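Local coordinates for putative exported protein (Bacteroides fragilis NCTC 9343, PDB 3IEE), which is of unknown function but is probably an exported lipoprotein, built mainly of helices and belonging to families that have no assigned role, at residues 68-73 against 102-107; 94-99 against 141-146; 173-178 against 231-236. One frame throughout, in Å; residues are numbered along the deposited sequence. Where two conformers were deposited one is given.

Three ways of joining chain segments in an all-helical protein appear together here. Contacts 1 and 2 share helix 87-119, which receives a loop at 102-107 and pairs with helix 123-162 at 94-99; their centres lie 13 Å apart and their segments alternate along the chain. Contact 3 belongs to the C-terminal family region, on the opposite side of the chain's centre, 27 Å from contact 2 and 34 Å from contact 1 between centres. Helix 123-162, used in contact 2, is followed in sequence by helix 169-189, used in contact 3. No active site is known, and the ethanediols at contacts 2 and 3 probably come from the crystallisation liquor.

Contact 1: 68-73 against 102-107; sequences PAVVSK and QARTEF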
loop_
_atom_site.group_PDB
_atom_site.type_symbol
_atom_site.label_atom_id
_atom_site.label_comp_id
_atom_site.label_asym_id
_atom_site.label_seq_id
_atom_site.Cartn_x
_atom_site.Cartn_y
_atom_site.Cartn_z
ATOM N N PRO A 68 -13.589 13.895 -3.054
ATOM C CA PRO A 68 -14.685 13.004 -3.474
ATOM C C PRO A 68 -14.168 11.570 -3.729
ATOM O O PRO A 68 -12.979 11.365 -3.994
ATOM C CB PRO A 68 -15.130 13.638 -4.786
ATOM C CG PRO A 68 -13.871 14.247 -5.330
ATOM C CD PRO A 68 -13.142 14.790 -4.143
ATOM N N ALA A 69 -15.036 10.578 -3.605
ATOM C CA ALA A 69 -14.609 9.195 -3.857
ATOM C C ALA A 69 -14.605 9.019 -5.365
ATOM O O ALA A 69 -15.664 9.197 -6.008
ATOM C CB ALA A 69 -15.574 8.193 -3.224
ATOM N N VAL A 70 -13.446 8.687 -5.920
ATOM C CA VAL A 70 -13.354 8.388 -7.364
ATOM C C VAL A 70 -14.068 7.072 -7.730
ATOM O O VAL A 70 -14.138 6.136 -6.936
ATOM C CB VAL A 70 -11.871 8.355 -7.881
ATOM C CG1 VAL A 70 -11.203 9.744 -7.649
ATOM C CG2 VAL A 70 -11.059 7.183 -7.265
ATOM N N VAL A 71 -14.591 7.032 -8.941
ATOM C CA VAL A 71 -15.244 5.837 -9.468
ATOM C C VAL A 71 -14.185 4.758 -9.631
ATOM O O VAL A 71 -13.055 5.025 -10.076
ATOM C CB VAL A 71 -15.929 6.088 -10.864
ATOM C CG1 VAL A 71 -14.901 6.540 -11.914
ATOM C CG2 VAL A 71 -16.650 4.843 -11.348
ATOM N N SER A 72 -14.568 3.546 -9.261
ATOM C CA SER A 72 -13.715 2.378 -9.388
ATOM C C SER A 72 -13.346 2.140 -10.858
ATOM O O SER A 72 -14.239 2.122 -11.727
ATOM C CB SER A 72 -14.467 1.168 -8.830
ATOM O OG SER A 72 -13.748 -0.033 -9.036
ATOM N N LYS A 73 -12.053 1.937 -11.132
ATOM C CA LYS A 73 -11.552 1.588 -12.470
ATOM C C LYS A 73 -11.027 0.159 -12.430
ATOM O O LYS A 73 -10.583 -0.305 -11.363
ATOM C CB LYS A 73 -10.402 2.521 -12.882
ATOM C CG LYS A 73 -10.787 4.027 -12.981
ATOM C CD LYS A 73 -9.504 4.896 -13.014
ATOM C CE LYS A 73 -9.793 6.361 -12.604
ATOM N NZ LYS A 73 -8.936 7.329 -13.354
ATOM N N GLN A 102 -16.943 -3.161 -0.791
ATOM C CA GLN A 102 -18.120 -3.058 0.112
ATOM C C GLN A 102 -17.830 -2.093 1.268
ATOM O O GLN A 102 -18.650 -1.220 1.559
ATOM C CB GLN A 102 -18.551 -4.432 0.649
ATOM C CG GLN A 102 -19.345 -5.284 -0.380
ATOM C CD GLN A 102 -19.854 -6.650 0.141
ATOM O OE1 GLN A 102 -19.902 -6.894 1.347
ATOM N NE2 GLN A 102 -20.222 -7.539 -0.791
ATOM N N ALA A 103 -16.656 -2.235 1.899
ATOM C CA ALA A 103 -16.275 -1.348 2.999
ATOM C C ALA A 103 -16.172 0.095 2.546
ATOM O O ALA A 103 -16.602 1.009 3.268
ATOM C CB ALA A 103 -14.997 -1.813 3.703
ATOM N N ARG A 104 -15.667 0.303 1.329
ATOM C CA ARG A 104 -15.489 1.633 0.783
ATOM C C ARG A 104 -16.845 2.289 0.474
ATOM O O ARG A 104 -17.044 3.458 0.802
ATOM C CB ARG A 104 -14.610 1.535 -0.459
ATOM C CG ARG A 104 -14.268 2.841 -1.095
ATOM C CD ARG A 104 -13.238 2.630 -2.203
ATOM N NE ARG A 104 -12.913 3.905 -2.854
ATOM C CZ ARG A 104 -13.652 4.457 -3.794
ATOM N NH1 ARG A 104 -14.729 3.837 -4.230
ATOM N NH2 ARG A 104 -13.289 5.608 -4.323
ATOM N N THR A 105 -17.753 1.519 -0.138
ATOM C CA THR A 105 -19.143 1.939 -0.377
ATOM C C THR A 105 -19.801 2.430 0.888
ATOM O O THR A 105 -20.341 3.552 0.930
ATOM C CB THR A 105 -19.971 0.792 -0.981
ATOM O OG1 THR A 105 -19.365 0.411 -2.217
ATOM C CG2 THR A 105 -21.432 1.269 -1.209
ATOM N N GLU A 106 -19.675 1.627 1.936
ATOM C CA GLU A 106 -20.260 1.918 3.244
ATOM C C GLU A 106 -19.636 3.181 3.847
ATOM O O GLU A 106 -20.324 4.057 4.367
ATOM C CB GLU A 106 -19.995 0.756 4.190
ATOM C CG GLU A 106 -20.809 -0.488 3.915
ATOM C CD GLU A 106 -20.968 -1.310 5.180
ATOM O OE1 GLU A 106 -21.792 -0.891 6.046
ATOM O OE2 GLU A 106 -20.264 -2.339 5.295
ATOM N N PHE A 107 -18.317 3.255 3.779
ATOM C CA PHE A 107 -17.581 4.370 4.356
ATOM C C PHE A 107 -18.105 5.674 3.782
ATOM O O PHE A 107 -18.373 6.644 4.511
ATOM C CB PHE A 107 -16.094 4.240 4.011
ATOM C CG PHE A 107 -15.227 5.359 4.557
ATOM C CD1 PHE A 107 -14.697 5.278 5.834
ATOM C CD2 PHE A 107 -14.869 6.448 3.754
ATOM C CE1 PHE A 107 -13.866 6.263 6.318
ATOM C CE2 PHE A 107 -14.038 7.457 4.259
ATOM C CZ PHE A 107 -13.538 7.352 5.548
HETATM O O HOH W 1 -16.841 4.926 -5.938
#
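Ala69 and Val70 meet a single side chain, that of Arg104, and these three residues make up the whole touch between the loop joining helices 43-56 and 75-78 and segment 102-107 of helix 87-119. Following the loop, Ala69 comes first: its methyl points toward the helix, and CB lies 3.6 Å from Arg104 NH2, approaching the guanidinium obliquely. Val70 then supplies the polar part. Its carbonyl O accepts a hydrogen bond of 2.8 Å from Arg104 NH2, with an N-H...O angle of 144°. The donor lies in the carbonyl plane on a lone pair of the oxygen, although that oxygen is tilted somewhat out of the guanidinium plane. One water donates to Val70 O and accepts from Arg104 NH1 at 2.9 Å, so the terminal nitrogens of the arginine reach the same carbonyl, one directly and one through solvent. The valine side chain adds only a loose touch, CG2 to NH2 at 4.0 Å, and it also packs on Asp39 and Met40 of helix 17-40.

Arg104 bridges the gap because a chi1 of -177° carries its chain straight out from the helix, extended from CG to NE, across 8.9 Å between Ala69 CA and Arg104 CA. Its NE makes a weak hydrogen bond to Met40 O, which also brings the group close to the end of helix 17-40. With direct and water-mediated bonds converging on one main-chain oxygen, a positively charged group can fasten a loop without an acidic partner across this contact, and it probably polarises the Val70 carbonyl.

Contact 2: 94-99 against 141-146; sequences KQNYTG and SEYKQN. With EDO (1,2-ethanediol), chain E; EDO (1,2-ethanediol), chain G.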
loop_
_atom_site.group_PDB
_atom_site.type_symbol
_atom_site.label_atom_id
_atom_site.label_comp_id
_atom_site.label_asym_id
_atom_site.label_seq_id
_atom_site.Cartn_x
_atom_site.Cartn_y
_atom_site.Cartn_z
ATOM N N LYS A 94 -10.616 -12.438 -4.995
ATOM C CA LYS A 94 -11.969 -11.997 -5.182
ATOM C C LYS A 94 -12.637 -11.571 -3.852
ATOM O O LYS A 94 -13.283 -10.537 -3.798
ATOM C CB LYS A 94 -12.825 -13.069 -5.895
ATOM C CG LYS A 94 -12.405 -13.247 -7.344
ATOM C CD LYS A 94 -13.330 -14.229 -8.113
ATOM C CE LYS A 94 -13.104 -15.662 -7.654
ATOM N NZ LYS A 94 -14.066 -16.660 -8.315
ATOM N N GLN A 95 -12.428 -12.365 -2.798
ATOM C CA GLN A 95 -13.015 -12.094 -1.483
ATOM C C GLN A 95 -12.511 -10.782 -0.893
ATOM O O GLN A 95 -13.286 -9.987 -0.376
ATOM C CB GLN A 95 -12.613 -13.247 -0.602
ATOM C CG GLN A 95 -13.174 -13.373 0.752
ATOM C CD GLN A 95 -12.593 -14.650 1.363
ATOM O OE1 GLN A 95 -12.933 -15.766 0.933
ATOM N NE2 GLN A 95 -11.640 -14.489 2.292
ATOM N N ASN A 96 -11.189 -10.565 -0.974
ATOM C CA ASN A 96 -10.593 -9.350 -0.432
ATOM C C ASN A 96 -11.033 -8.118 -1.256
ATOM O O ASN A 96 -11.372 -7.066 -0.682
ATOM C CB ASN A 96 -9.061 -9.490 -0.344
ATOM C CG ASN A 96 -8.589 -10.215 0.923
ATOM O OD1 ASN A 96 -8.563 -9.652 2.037
ATOM N ND2 ASN A 96 -8.243 -11.466 0.769
ATOM N N TYR A 97 -11.020 -8.207 -2.576
ATOM C CA TYR A 97 -11.502 -7.079 -3.402
ATOM C C TYR A 97 -12.971 -6.789 -3.135
ATOM O O TYR A 97 -13.379 -5.620 -3.016
ATOM C CB TYR A 97 -11.250 -7.358 -4.873
ATOM C CG TYR A 97 -9.904 -6.889 -5.346
ATOM C CD1 TYR A 97 -9.587 -5.526 -5.350
ATOM C CD2 TYR A 97 -8.910 -7.806 -5.727
ATOM C CE1 TYR A 97 -8.369 -5.050 -5.763
ATOM C CE2 TYR A 97 -7.681 -7.341 -6.156
ATOM C CZ TYR A 97 -7.397 -5.964 -6.169
ATOM O OH TYR A 97 -6.175 -5.517 -6.613
ATOM N N THR A 98 -13.762 -7.844 -3.052
ATOM C CA THR A 98 -15.213 -7.682 -2.821
ATOM C C THR A 98 -15.438 -6.967 -1.480
ATOM O O THR A 98 -16.221 -5.994 -1.407
ATOM C CB THR A 98 -15.963 -9.018 -2.916
ATOM O OG1 THR A 98 -15.828 -9.524 -4.250
ATOM C CG2 THR A 98 -17.471 -8.828 -2.592
ATOM N N GLY A 99 -14.730 -7.428 -0.453
ATOM C CA GLY A 99 -14.776 -6.821 0.875
ATOM C C GLY A 99 -14.315 -5.389 0.903
ATOM O O GLY A 99 -14.904 -4.531 1.590
ATOM N N SER A 141 -7.870 -0.714 4.574
ATOM C CA SER A 141 -6.425 -0.778 4.489
ATOM C C SER A 141 -5.933 -2.210 4.664
ATOM O O SER A 141 -5.000 -2.645 4.020
ATOM C CB SER A 141 -5.811 0.118 5.545
ATOM O OG SER A 141 -5.921 1.455 5.096
ATOM N N GLU A 142 -6.652 -2.950 5.478
ATOM C CA GLU A 142 -6.307 -4.359 5.712
ATOM C C GLU A 142 -6.563 -5.221 4.469
ATOM O O GLU A 142 -5.718 -6.063 4.076
ATOM C CB GLU A 142 -7.068 -4.906 6.921
ATOM C CG GLU A 142 -6.424 -4.523 8.233
ATOM C CD GLU A 142 -7.167 -5.040 9.470
ATOM O OE1 GLU A 142 -8.313 -5.533 9.327
ATOM O OE2 GLU A 142 -6.600 -4.916 10.597
ATOM N N TYR A 143 -7.715 -5.029 3.846
ATOM C CA TYR A 143 -7.994 -5.751 2.598
ATOM C C TYR A 143 -6.932 -5.464 1.522
ATOM O O TYR A 143 -6.438 -6.382 0.823
ATOM C CB TYR A 143 -9.344 -5.355 2.043
ATOM C CG TYR A 143 -10.575 -5.877 2.753
ATOM C CD1 TYR A 143 -10.787 -7.252 2.880
ATOM C CD2 TYR A 143 -11.553 -4.995 3.204
ATOM C CE1 TYR A 143 -11.938 -7.735 3.459
ATOM C CE2 TYR A 143 -12.684 -5.469 3.809
ATOM C CZ TYR A 143 -12.870 -6.829 3.926
ATOM O OH TYR A 143 -13.995 -7.302 4.542
ATOM N N LYS A 144 -6.525 -4.190 1.422
ATOM C CA LYS A 144 -5.518 -3.769 0.453
ATOM C C LYS A 144 -4.173 -4.494 0.730
ATOM O O LYS A 144 -3.546 -5.086 -0.160
ATOM C CB LYS A 144 -5.348 -2.270 0.556
ATOM C CG LYS A 144 -4.177 -1.686 -0.220
ATOM C CD LYS A 144 -4.269 -0.183 -0.330
ATOM C CE LYS A 144 -3.024 0.502 -0.946
ATOM N NZ LYS A 144 -3.177 1.996 -1.055
ATOM N N GLN A 145 -3.712 -4.439 1.974
ATOM C CA GLN A 145 -2.474 -5.100 2.289
ATOM C C GLN A 145 -2.593 -6.628 2.091
ATOM O O GLN A 145 -1.620 -7.281 1.628
ATOM C CB GLN A 145 -1.969 -4.786 3.711
ATOM C CG GLN A 145 -0.569 -5.378 3.990
ATOM C CD GLN A 145 0.502 -4.882 3.014
ATOM O OE1 GLN A 145 0.684 -3.679 2.825
ATOM N NE2 GLN A 145 1.193 -5.821 2.364
ATOM N N ASN A 146 -3.757 -7.200 2.467
ATOM C CA ASN A 146 -4.014 -8.630 2.254
ATOM C C ASN A 146 -3.776 -9.042 0.788
ATOM O O ASN A 146 -3.204 -10.092 0.507
ATOM C CB ASN A 146 -5.448 -9.013 2.602
ATOM C CG ASN A 146 -5.721 -9.093 4.090
ATOM O OD1 ASN A 146 -4.816 -8.992 4.933
ATOM N ND2 ASN A 146 -7.009 -9.297 4.423
HETATM C C1 EDO E . -8.341 -8.281 7.210
HETATM O O1 EDO E . -8.042 -9.679 7.335
HETATM C C2 EDO E . -9.774 -8.024 6.744
HETATM O O2 EDO E . -10.202 -6.714 7.159
HETATM C C1 EDO G . -11.812 -18.064 -9.724
HETATM O O1 EDO G . -12.824 -17.397 -10.463
HETATM C C2 EDO G . -12.136 -19.508 -9.416
HETATM O O2 EDO G . -11.540 -19.867 -8.150
HETATM O O HOH W 2 -16.209 -5.330 3.802
#
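Segments 94-99 and 141-146 belong to helices 87-119 and 123-162, the two arms of an antiparallel helical hairpin; their directions differ by 154° and their axes approach to 9.0 Å. At the nearest point Asn96 CA and Tyr143 CA are 5.4 Å apart. Gly99, which has no side chain, lets the Tyr143 ring lie against the backbone, where a chi1 of -73°, with CG anti to the carbonyl carbon, places it. Gly99 CA makes a CH-pi contact 3.9 Å from the Tyr143 ring centroid, and a water joins Gly99 O to Tyr143 OH. On the opposite ring face rests the chain E ethanediol, probably from the crystallisation liquor, and Asn96 OD1 lies in plane at the ring edge, 3.4 Å from Tyr143 CD1.

That same OD1 accepts a hydrogen bond from Asn146 ND2 at 2.9 Å, the two amides standing almost perpendicular, 82° apart. Asn146 ND2 also donates to O1 of this ethanediol at 3.1 Å, and the diol's other hydroxyl donates to Glu142 OE1. Asn96 ND2 is held by Asn92 O, so each end of the buried amide has a partner.

Asn96 continues onto Ile147 and Ile150 further along the same partner helix. Tyr97 and Lys144 engage other helices: Tyr97 OH and Ser33 OG of helix 17-40 share a hydrogen bond, while Lys144 NZ bonds to Leu37 O and forms a salt bridge with Glu43 of helix 43-56.

Contact 3: 173-178 against 231-236; sequences MSVRKM and QAFLSQ. With EDO (1,2-ethanediol), chain B.
A chi1 of 172° sends the Phe233 ring across from helix 224-247 to helix 169-189, in the C-terminal DUF3829-like region, while the first torsion of Val175 puts CG1 over one face of that ring and leaves CG2 nearer its CD2 edge. Val175 CG1 lies 4.1 Å from the Phe233 ring centroid, 16° off the ring normal, a CH-pi contact displaced toward the rim. The second branch takes a different place, with Val175 CG2 3.9 Å from Phe233 CD2, and even the valine backbone is close, CA to Phe233 CE2 at 3.8 Å.

Met178, a selenomethionine one turn further along, bends at chi3 so that its terminal methyl turns to the ring edge. Its CE lies near the ring plane, 3.9 Å from Phe233 CE2, and also meets Leu234 CD2 at 3.7 Å, filling the angle between two neighbouring side chains of the other helix. The axes are 11.2 Å apart at closest approach and are inclined by 27°; the Phe233 ring spans most of the gap to Val175, while Met178 and Leu234 meet beside it.

Other helices complete the setting: Met178 and Leu234 both pack on Ala214 of helix 197-215, and Phe233 touches Ser268 of helix 255-268. Arg176, whose side chain leaves the backbone away from helix 224-247, forms a salt bridge with Glu159 through NE and donates through NH2 to an ethanediol. Across the interface itself the side chains meet through apolar groups, which is consistent with cohesion mainly by dispersion and the hydrophobic effect, the aromatic ring being gripped at face and edge by aliphatic carbon.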
loop_
_atom_site.group_PDB
_atom_site.type_symbol
_atom_site.label_atom_id
_atom_site.label_comp_id
_atom_site.label_asym_id
_atom_site.label_seq_id
_atom_site.Cartn_x
_atom_site.Cartn_y
_atom_site.Cartn_z
HETATM N N MSE A 173 15.315 -8.083 -8.694
HETATM C CA MSE A 173 14.339 -8.625 -7.776
HETATM C C MSE A 173 14.394 -7.983 -6.387
HETATM O O MSE A 173 13.325 -7.651 -5.802
HETATM C CB MSE A 173 14.437 -10.156 -7.749
HETATM C CG MSE A 173 13.978 -10.778 -9.092
HETATM SE SE MSE A 173 14.073 -12.725 -9.045
HETATM C CE MSE A 173 12.634 -13.034 -7.776
ATOM N N SER A 174 15.620 -7.708 -5.898
ATOM C CA SER A 174 15.797 -7.026 -4.634
ATOM C C SER A 174 15.191 -5.625 -4.670
ATOM O O SER A 174 14.557 -5.225 -3.702
ATOM C CB SER A 174 17.275 -6.882 -4.228
ATOM O OG SER A 174 17.960 -6.014 -5.102
ATOM N N VAL A 175 15.409 -4.872 -5.740
ATOM C CA VAL A 175 14.813 -3.547 -5.846
ATOM C C VAL A 175 13.284 -3.620 -5.832
ATOM O O VAL A 175 12.603 -2.833 -5.140
ATOM C CB VAL A 175 15.277 -2.801 -7.144
ATOM C CG1 VAL A 175 14.505 -1.460 -7.312
ATOM C CG2 VAL A 175 16.823 -2.583 -7.155
ATOM N N ARG A 176 12.719 -4.557 -6.605
ATOM C CA ARG A 176 11.272 -4.676 -6.661
ATOM C C ARG A 176 10.708 -5.087 -5.307
ATOM O O ARG A 176 9.744 -4.539 -4.868
ATOM C CB ARG A 176 10.847 -5.649 -7.767
ATOM C CG ARG A 176 11.306 -5.230 -9.158
ATOM C CD ARG A 176 11.071 -6.320 -10.217
ATOM N NE ARG A 176 9.621 -6.600 -10.448
ATOM C CZ ARG A 176 8.838 -5.997 -11.352
ATOM N NH1 ARG A 176 9.292 -5.040 -12.115
ATOM N NH2 ARG A 176 7.563 -6.358 -11.500
ATOM N N LYS A 177 11.394 -5.976 -4.612
ATOM C CA LYS A 177 10.927 -6.479 -3.320
ATOM C C LYS A 177 10.974 -5.365 -2.283
ATOM O O LYS A 177 9.995 -5.081 -1.574
ATOM C CB LYS A 177 11.757 -7.665 -2.852
ATOM C CG LYS A 177 11.272 -8.241 -1.541
ATOM C CD LYS A 177 9.905 -8.841 -1.664
ATOM C CE LYS A 177 9.522 -9.661 -0.415
ATOM N NZ LYS A 177 10.170 -11.007 -0.486
HETATM N N MSE A 178 12.120 -4.698 -2.177
HETATM C CA MSE A 178 12.254 -3.631 -1.187
HETATM C C MSE A 178 11.375 -2.420 -1.464
HETATM O O MSE A 178 10.869 -1.765 -0.546
HETATM C CB MSE A 178 13.698 -3.234 -1.100
HETATM C CG MSE A 178 14.483 -4.352 -0.430
HETATM SE SE MSE A 178 16.335 -3.814 0.049
HETATM C CE MSE A 178 17.101 -4.229 -1.557
ATOM N N GLN A 231 23.714 0.326 -5.872
ATOM C CA GLN A 231 24.282 0.667 -4.560
ATOM C C GLN A 231 23.743 2.019 -4.024
ATOM O O GLN A 231 23.546 2.160 -2.835
ATOM C CB GLN A 231 25.800 0.587 -4.581
ATOM C CG GLN A 231 26.314 -0.794 -4.925
ATOM C CD GLN A 231 27.780 -0.942 -4.609
ATOM O OE1 GLN A 231 28.527 0.069 -4.573
ATOM N NE2 GLN A 231 28.214 -2.190 -4.383
ATOM N N ALA A 232 23.440 2.991 -4.906
ATOM C CA ALA A 232 22.747 4.224 -4.489
ATOM C C ALA A 232 21.358 3.914 -3.914
ATOM O O ALA A 232 20.980 4.452 -2.859
ATOM C CB ALA A 232 22.622 5.205 -5.684
ATOM N N PHE A 233 20.648 2.988 -4.556
ATOM C CA PHE A 233 19.334 2.540 -4.065
ATOM C C PHE A 233 19.490 1.942 -2.669
ATOM O O PHE A 233 18.761 2.322 -1.739
ATOM C CB PHE A 233 18.706 1.522 -5.017
ATOM C CG PHE A 233 17.449 0.882 -4.492
ATOM C CD1 PHE A 233 16.245 1.588 -4.499
ATOM C CD2 PHE A 233 17.457 -0.430 -4.009
ATOM C CE1 PHE A 233 15.085 1.017 -4.008
ATOM C CE2 PHE A 233 16.323 -0.980 -3.551
ATOM C CZ PHE A 233 15.131 -0.269 -3.561
ATOM N N LEU A 234 20.465 1.038 -2.495
ATOM C CA LEU A 234 20.672 0.401 -1.189
ATOM C C LEU A 234 20.955 1.430 -0.079
ATOM O O LEU A 234 20.490 1.294 1.048
ATOM C CB LEU A 234 21.821 -0.599 -1.252
ATOM C CG LEU A 234 21.655 -1.845 -2.101
ATOM C CD1 LEU A 234 22.774 -2.861 -1.864
ATOM C CD2 LEU A 234 20.291 -2.452 -1.856
ATOM N N SER A 235 21.777 2.416 -0.414
ATOM C CA SER A 235 22.093 3.495 0.529
ATOM C C SER A 235 20.837 4.262 0.924
ATOM O O SER A 235 20.626 4.584 2.113
ATOM C CB SER A 235 23.170 4.415 -0.071
ATOM O OG SER A 235 23.542 5.436 0.848
ATOM N N GLN A 236 19.961 4.480 -0.037
ATOM C CA GLN A 236 18.705 5.183 0.215
ATOM C C GLN A 236 17.704 4.365 1.032
ATOM O O GLN A 236 16.937 4.908 1.851
ATOM C CB GLN A 236 18.110 5.620 -1.106
ATOM C CG GLN A 236 18.989 6.684 -1.671
ATOM C CD GLN A 236 18.506 7.182 -2.987
ATOM O OE1 GLN A 236 17.353 7.596 -3.090
ATOM N NE2 GLN A 236 19.368 7.172 -4.002
HETATM C C1 EDO B . 6.627 -6.426 -7.777
HETATM O O1 EDO B . 7.107 -5.434 -8.672
HETATM C C2 EDO B . 5.865 -7.525 -8.520
HETATM O O2 EDO B . 6.604 -8.214 -9.543
#